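Local structure of envelope glycoprotein (5XEA) at residues S322-I332 and S341-L352. The protein probably attaches the virus to a receptor on the host cell and later drives fusion of the virion with the host membrane. Numbering follows the deposited sequence.
Sequences SSIAKIDERLI and SSRFISEDKFLL
K326 lies across one face of the F344 ring, illustrating how a lysine can serve an aromatic ring and a turn at once. Its CB starts from the last turn of helix 282-327; K326 CG sits over the ring in a CH-pi contact, 4.0 Å from the F344 centroid. CD carries the chain on, and K326 CE passes 3.7 Å from E347 O. The extended chain bends only at its last torsion (chi4 67°), which brings NZ back over the same ring as a cation-pi partner. K326 NZ donates to E347 O in the carbonyl plane, on a lone pair (2.9 Å), and to S322 O from well above that carbonyl's plane; water 2 accepts from it and bridges to E347 OE1, which also pairs with R334 of the third subunit. A325 CB packs 3.5 Å from F344 CE2. I332 CD1 stands over the centre of the F350 ring, 3.8 Å from its centroid. S342 N donates to E329 O (2.9 Å). The antiparallel hairpin 341-344/350-354 packs on the end of helix 282-327, the turn at E329 and helix 331-335, where the central trimeric helix bundle of this class III, gp64-type fusion protein ends; its sheet continues into the second subunit.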
ATOM      1  N   SER B 322      -4.647 -56.603   2.478  1.00 39.96           N
ATOM      2  CA  SER B 322      -5.619 -57.673   2.662  1.00 47.45           C
ATOM      3  C   SER B 322      -5.199 -58.945   1.923  1.00 52.16           C
ATOM      4  O   SER B 322      -5.418 -60.062   2.403  1.00 47.56           O
ATOM      5  CB  SER B 322      -6.978 -57.174   2.175  1.00 46.62           C
ATOM      6  OG  SER B 322      -8.038 -57.997   2.582  1.00 65.70           O
ATOM      7  N   SER B 323      -4.599 -58.785   0.748  1.00 43.29           N
ATOM      8  CA  SER B 323      -4.172 -59.920  -0.045  1.00 47.78           C
ATOM      9  C   SER B 323      -2.891 -60.540   0.511  1.00 44.41           C
ATOM     10  O   SER B 323      -2.767 -61.768   0.555  1.00 49.63           O
ATOM     11  CB  SER B 323      -4.023 -59.484  -1.501  1.00 44.36           C
ATOM     12  OG  SER B 323      -3.112 -60.307  -2.180  1.00 58.35           O
ATOM     13  N   ILE B 324      -1.943 -59.727   0.979  1.00 41.12           N
ATOM     14  CA  ILE B 324      -0.708 -60.289   1.527  1.00 48.63           C
ATOM     15  C   ILE B 324      -0.957 -60.899   2.896  1.00 41.26           C
ATOM     16  O   ILE B 324      -0.363 -61.922   3.248  1.00 43.95           O
ATOM     17  CB  ILE B 324       0.403 -59.227   1.615  1.00 60.31           C
ATOM     18  CG1 ILE B 324       0.525 -58.469   0.313  1.00 65.37           C
ATOM     19  CG2 ILE B 324       1.749 -59.891   1.974  1.00 56.88           C
ATOM     20  CD1 ILE B 324       1.231 -57.188   0.495  1.00 67.32           C
ATOM     21  N   ALA B 325      -1.804 -60.255   3.705  1.00 37.86           N
ATOM     22  CA  ALA B 325      -2.033 -60.688   5.078  1.00 42.18           C
ATOM     23  C   ALA B 325      -2.708 -62.058   5.160  1.00 47.42           C
ATOM     24  O   ALA B 325      -2.555 -62.746   6.175  1.00 51.15           O
ATOM     25  CB  ALA B 325      -2.873 -59.642   5.839  1.00 33.68           C
ATOM     26  N   LYS B 326      -3.456 -62.467   4.131  1.00 48.82           N
ATOM     27  CA  LYS B 326      -4.006 -63.819   4.133  1.00 51.81           C
ATOM     28  C   LYS B 326      -2.894 -64.858   4.081  1.00 50.14           C
ATOM     29  O   LYS B 326      -3.017 -65.932   4.680  1.00 58.86           O
ATOM     30  CB  LYS B 326      -4.971 -64.004   2.960  1.00 51.35           C
ATOM     31  CG  LYS B 326      -6.259 -63.236   3.106  1.00 51.14           C
ATOM     32  CD  LYS B 326      -7.138 -63.399   1.888  1.00 57.85           C
ATOM     33  CE  LYS B 326      -8.393 -62.544   1.992  1.00 58.54           C
ATOM     34  NZ  LYS B 326      -8.068 -61.087   1.933  1.00 64.55           N
ATOM     35  N   ILE B 327      -1.797 -64.537   3.395  1.00 48.20           N
ATOM     36  CA  ILE B 327      -0.627 -65.407   3.352  1.00 51.01           C
ATOM     37  C   ILE B 327       0.223 -65.234   4.607  1.00 52.80           C
ATOM     38  O   ILE B 327       0.562 -66.213   5.281  1.00 53.91           O
ATOM     39  CB  ILE B 327       0.186 -65.117   2.077  1.00 53.12           C
ATOM     40  CG1 ILE B 327      -0.691 -65.252   0.827  1.00 55.50           C
ATOM     41  CG2 ILE B 327       1.404 -66.027   2.004  1.00 52.69           C
ATOM     42  CD1 ILE B 327      -0.019 -64.793  -0.454  1.00 55.02           C
ATOM     43  N   ASP B 328       0.580 -63.983   4.945  1.00 51.11           N
ATOM     44  CA  ASP B 328       1.455 -63.678   6.082  1.00 43.59           C
ATOM     45  C   ASP B 328       0.612 -63.195   7.258  1.00 47.12           C
ATOM     46  O   ASP B 328       0.337 -61.998   7.386  1.00 44.67           O
ATOM     47  CB  ASP B 328       2.491 -62.622   5.712  1.00 46.21           C
ATOM     48  CG  ASP B 328       3.444 -62.306   6.864  1.00 53.09           C
ATOM     49  OD1 ASP B 328       3.224 -62.796   8.000  1.00 47.77           O
ATOM     50  OD2 ASP B 328       4.421 -61.558   6.635  1.00 62.68           O
ATOM     51  N   GLU B 329       0.267 -64.120   8.155  1.00 45.43           N
ATOM     52  CA  GLU B 329      -0.605 -63.814   9.283  1.00 45.24           C
ATOM     53  C   GLU B 329       0.045 -62.924  10.339  1.00 40.27           C
ATOM     54  O   GLU B 329      -0.616 -62.604  11.329  1.00 45.82           O
ATOM     55  CB  GLU B 329      -1.091 -65.117   9.941  1.00 42.12           C
ATOM     56  CG  GLU B 329      -0.046 -65.838  10.782  1.00 63.08           C
ATOM     57  CD  GLU B 329       1.028 -66.531   9.947  1.00 75.34           C
ATOM     58  OE1 GLU B 329       0.759 -66.875   8.770  1.00 69.81           O
ATOM     59  OE2 GLU B 329       2.150 -66.719  10.467  1.00 74.68           O
ATOM     60  N   ARG B 330       1.304 -62.542  10.197  1.00 39.94           N
ATOM     61  CA  ARG B 330       1.920 -61.645  11.172  1.00 43.27           C
ATOM     62  C   ARG B 330       1.971 -60.195  10.693  1.00 41.36           C
ATOM     63  O   ARG B 330       2.278 -59.307  11.492  1.00 43.93           O
ATOM     64  CB  ARG B 330       3.333 -62.120  11.523  1.00 52.92           C
ATOM     65  CG  ARG B 330       3.373 -63.179  12.630  1.00 72.40           C
ATOM     66  CD  ARG B 330       4.739 -63.838  12.778  1.00 85.85           C
ATOM     67  NE  ARG B 330       4.918 -64.937  11.832  1.00105.06           N
ATOM     68  CZ  ARG B 330       5.900 -65.015  10.936  1.00113.89           C
ATOM     69  NH1 ARG B 330       6.809 -64.051  10.847  1.00113.66           N
ATOM     70  NH2 ARG B 330       5.960 -66.052  10.109  1.00114.07           N
ATOM     71  N   LEU B 331       1.652 -59.950   9.419  1.00 43.48           N
ATOM     72  CA  LEU B 331       1.795 -58.627   8.820  1.00 46.94           C
ATOM     73  C   LEU B 331       0.963 -57.582   9.554  1.00 46.75           C
ATOM     74  O   LEU B 331       1.462 -56.502   9.898  1.00 44.80           O
ATOM     75  CB  LEU B 331       1.395 -58.684   7.342  1.00 44.47           C
ATOM     76  CG  LEU B 331       1.369 -57.334   6.613  1.00 45.17           C
ATOM     77  CD1 LEU B 331       2.717 -56.666   6.687  1.00 42.78           C
ATOM     78  CD2 LEU B 331       0.963 -57.501   5.165  1.00 46.37           C
ATOM     79  N   ILE B 332      -0.318 -57.867   9.781  1.00 46.37           N
ATOM     80  CA  ILE B 332      -1.184 -56.852  10.380  1.00 50.19           C
ATOM     81  C   ILE B 332      -0.692 -56.500  11.777  1.00 47.74           C
ATOM     82  O   ILE B 332      -0.584 -55.315  12.139  1.00 47.06           O
ATOM     83  CB  ILE B 332      -2.650 -57.325  10.374  1.00 46.72           C
ATOM     84  CG1 ILE B 332      -3.191 -57.281   8.942  1.00 43.00           C
ATOM     85  CG2 ILE B 332      -3.500 -56.475  11.312  1.00 49.00           C
ATOM     86  CD1 ILE B 332      -4.513 -57.977   8.764  1.00 45.28           C
ATOM     87  N   SER B 341      -1.470 -62.547  15.509  1.00 44.06           N
ATOM     88  CA  SER B 341      -1.628 -63.115  14.177  1.00 41.60           C
ATOM     89  C   SER B 341      -3.084 -62.976  13.745  1.00 47.59           C
ATOM     90  O   SER B 341      -3.993 -63.006  14.580  1.00 51.90           O
ATOM     91  CB  SER B 341      -1.224 -64.586  14.150  1.00 47.03           C
ATOM     92  OG  SER B 341      -2.214 -65.358  14.801  1.00 55.04           O
ATOM     93  N   SER B 342      -3.306 -62.819  12.443  1.00 48.11           N
ATOM     94  CA  SER B 342      -4.640 -62.586  11.905  1.00 38.75           C
ATOM     95  C   SER B 342      -5.206 -63.844  11.242  1.00 42.57           C
ATOM     96  O   SER B 342      -4.484 -64.767  10.884  1.00 42.34           O
ATOM     97  CB  SER B 342      -4.626 -61.453  10.888  1.00 44.22           C
ATOM     98  OG  SER B 342      -3.773 -61.769   9.804  1.00 42.13           O
ATOM     99  N   ARG B 343      -6.522 -63.850  11.068  1.00 43.18           N
ATOM    100  CA  ARG B 343      -7.209 -64.935  10.372  1.00 42.97           C
ATOM    101  C   ARG B 343      -8.369 -64.302   9.628  1.00 40.06           C
ATOM    102  O   ARG B 343      -9.313 -63.810  10.253  1.00 48.68           O
ATOM    103  CB  ARG B 343      -7.705 -66.014  11.337  1.00 39.33           C
ATOM    104  CG  ARG B 343      -8.502 -67.116  10.647  1.00 39.40           C
ATOM    105  CD  ARG B 343      -9.060 -68.123  11.657  1.00 52.84           C
ATOM    106  NE  ARG B 343      -8.023 -68.660  12.526  1.00 50.58           N
ATOM    107  CZ  ARG B 343      -7.332 -69.769  12.288  1.00 51.80           C
ATOM    108  NH1 ARG B 343      -7.571 -70.478  11.193  1.00 47.72           N
ATOM    109  NH2 ARG B 343      -6.402 -70.167  13.145  1.00 47.87           N
ATOM    110  N   PHE B 344      -8.301 -64.298   8.308  1.00 45.04           N
ATOM    111  CA  PHE B 344      -9.372 -63.681   7.546  1.00 48.49           C
ATOM    112  C   PHE B 344     -10.580 -64.598   7.511  1.00 52.02           C
ATOM    113  O   PHE B 344     -10.452 -65.811   7.316  1.00 49.60           O
ATOM    114  CB  PHE B 344      -8.899 -63.332   6.141  1.00 48.86           C
ATOM    115  CG  PHE B 344      -8.156 -62.046   6.093  1.00 48.85           C
ATOM    116  CD1 PHE B 344      -8.790 -60.876   5.695  1.00 50.81           C
ATOM    117  CD2 PHE B 344      -6.843 -61.988   6.529  1.00 43.75           C
ATOM    118  CE1 PHE B 344      -8.108 -59.684   5.681  1.00 47.43           C
ATOM    119  CE2 PHE B 344      -6.157 -60.788   6.519  1.00 48.47           C
ATOM    120  CZ  PHE B 344      -6.794 -59.635   6.094  1.00 43.04           C
ATOM    121  N   ILE B 345     -11.747 -64.017   7.760  1.00 45.81           N
ATOM    122  CA  ILE B 345     -13.005 -64.740   7.649  1.00 48.29           C
ATOM    123  C   ILE B 345     -13.807 -64.302   6.441  1.00 54.43           C
ATOM    124  O   ILE B 345     -14.822 -64.944   6.121  1.00 58.61           O
ATOM    125  CB  ILE B 345     -13.848 -64.605   8.932  1.00 51.61           C
ATOM    126  CG1 ILE B 345     -14.317 -63.164   9.102  1.00 59.86           C
ATOM    127  CG2 ILE B 345     -13.040 -65.079  10.140  1.00 54.03           C
ATOM    128  CD1 ILE B 345     -15.177 -62.953  10.306  1.00 62.98           C
ATOM    129  N   SER B 346     -13.389 -63.237   5.767  1.00 57.29           N
ATOM    130  CA  SER B 346     -13.920 -62.846   4.469  1.00 62.97           C
ATOM    131  C   SER B 346     -12.809 -62.114   3.718  1.00 57.20           C
ATOM    132  O   SER B 346     -11.634 -62.191   4.096  1.00 49.07           O
ATOM    133  CB  SER B 346     -15.188 -61.997   4.640  1.00 55.57           C
ATOM    134  OG  SER B 346     -14.847 -60.714   5.112  1.00 58.46           O
ATOM    135  N   GLU B 347     -13.179 -61.403   2.647  1.00 58.06           N
ATOM    136  CA  GLU B 347     -12.190 -60.646   1.882  1.00 56.32           C
ATOM    137  C   GLU B 347     -11.520 -59.600   2.752  1.00 50.60           C
ATOM    138  O   GLU B 347     -10.287 -59.522   2.814  1.00 48.85           O
ATOM    139  CB  GLU B 347     -12.850 -59.987   0.673  1.00 66.31           C
ATOM    140  CG  GLU B 347     -12.900 -60.889  -0.533  1.00 87.36           C
ATOM    141  CD  GLU B 347     -11.513 -61.335  -0.957  1.00105.56           C
ATOM    142  OE1 GLU B 347     -10.773 -60.508  -1.533  1.00110.25           O
ATOM    143  OE2 GLU B 347     -11.154 -62.504  -0.693  1.00116.03           O
ATOM    144  N   ASP B 348     -12.323 -58.794   3.442  1.00 51.24           N
ATOM    145  CA  ASP B 348     -11.814 -57.675   4.217  1.00 64.18           C
ATOM    146  C   ASP B 348     -11.789 -57.927   5.716  1.00 54.85           C
ATOM    147  O   ASP B 348     -11.043 -57.243   6.424  1.00 53.66           O
ATOM    148  CB  ASP B 348     -12.655 -56.415   3.945  1.00 77.59           C
ATOM    149  CG  ASP B 348     -12.863 -56.145   2.455  1.00 91.32           C
ATOM    150  OD1 ASP B 348     -11.890 -56.251   1.679  1.00 99.90           O
ATOM    151  OD2 ASP B 348     -14.008 -55.817   2.067  1.00 93.15           O
ATOM    152  N   LYS B 349     -12.569 -58.881   6.223  1.00 47.06           N
ATOM    153  CA  LYS B 349     -12.715 -59.062   7.661  1.00 45.44           C
ATOM    154  C   LYS B 349     -11.763 -60.130   8.185  1.00 49.11           C
ATOM    155  O   LYS B 349     -11.553 -61.163   7.547  1.00 51.37           O
ATOM    156  CB  LYS B 349     -14.163 -59.407   8.014  1.00 50.76           C
ATOM    157  CG  LYS B 349     -15.072 -58.166   7.970  1.00 62.70           C
ATOM    158  CD  LYS B 349     -16.486 -58.447   8.465  1.00 72.14           C
ATOM    159  CE  LYS B 349     -17.300 -59.234   7.447  1.00 77.75           C
ATOM    160  NZ  LYS B 349     -18.588 -59.725   8.018  1.00 85.92           N
ATOM    161  N   PHE B 350     -11.168 -59.860   9.344  1.00 41.47           N
ATOM    162  CA  PHE B 350     -10.220 -60.787   9.939  1.00 43.75           C
ATOM    163  C   PHE B 350     -10.362 -60.742  11.449  1.00 47.27           C
ATOM    164  O   PHE B 350     -10.770 -59.727  12.023  1.00 44.85           O
ATOM    165  CB  PHE B 350      -8.762 -60.476   9.564  1.00 41.52           C
ATOM    166  CG  PHE B 350      -8.343 -59.051   9.881  1.00 44.56           C
ATOM    167  CD1 PHE B 350      -7.729 -58.736  11.083  1.00 44.40           C
ATOM    168  CD2 PHE B 350      -8.590 -58.023   8.976  1.00 45.90           C
ATOM    169  CE1 PHE B 350      -7.365 -57.401  11.374  1.00 41.31           C
ATOM    170  CE2 PHE B 350      -8.219 -56.694   9.263  1.00 47.07           C
ATOM    171  CZ  PHE B 350      -7.604 -56.398  10.453  1.00 43.88           C
ATOM    172  N   LEU B 351     -10.020 -61.861  12.070  1.00 40.10           N
ATOM    173  CA  LEU B 351      -9.891 -61.999  13.505  1.00 40.59           C
ATOM    174  C   LEU B 351      -8.444 -61.762  13.893  1.00 40.33           C
ATOM    175  O   LEU B 351      -7.530 -61.851  13.068  1.00 40.62           O
ATOM    176  CB  LEU B 351     -10.309 -63.408  13.958  1.00 46.04           C
ATOM    177  CG  LEU B 351     -11.692 -63.946  13.595  1.00 47.55           C
ATOM    178  CD1 LEU B 351     -11.803 -65.436  13.980  1.00 47.34           C
ATOM    179  CD2 LEU B 351     -12.744 -63.140  14.304  1.00 49.47           C
ATOM    180  N   LEU B 352      -8.234 -61.494  15.169  1.00 40.80           N
ATOM    181  CA  LEU B 352      -6.890 -61.380  15.712  1.00 43.12           C
ATOM    182  C   LEU B 352      -6.724 -62.388  16.839  1.00 44.33           C
ATOM    183  O   LEU B 352      -7.534 -62.430  17.773  1.00 53.03           O
ATOM    184  CB  LEU B 352      -6.612 -59.952  16.201  1.00 42.14           C
ATOM    185  CG  LEU B 352      -6.487 -58.895  15.099  1.00 43.06           C
ATOM    186  CD1 LEU B 352      -6.311 -57.509  15.692  1.00 40.91           C
ATOM    187  CD2 LEU B 352      -5.322 -59.222  14.150  1.00 41.86           C
TER
HETATM  188  O   HOH W   1      -4.177 -63.622   7.984  1.00 45.39           O
HETATM  189  O   HOH W   2      -7.827 -60.298  -0.503  1.00 61.03           O
HETATM  190  O   HOH W   3      -1.394 -60.344   8.921  1.00 42.84           O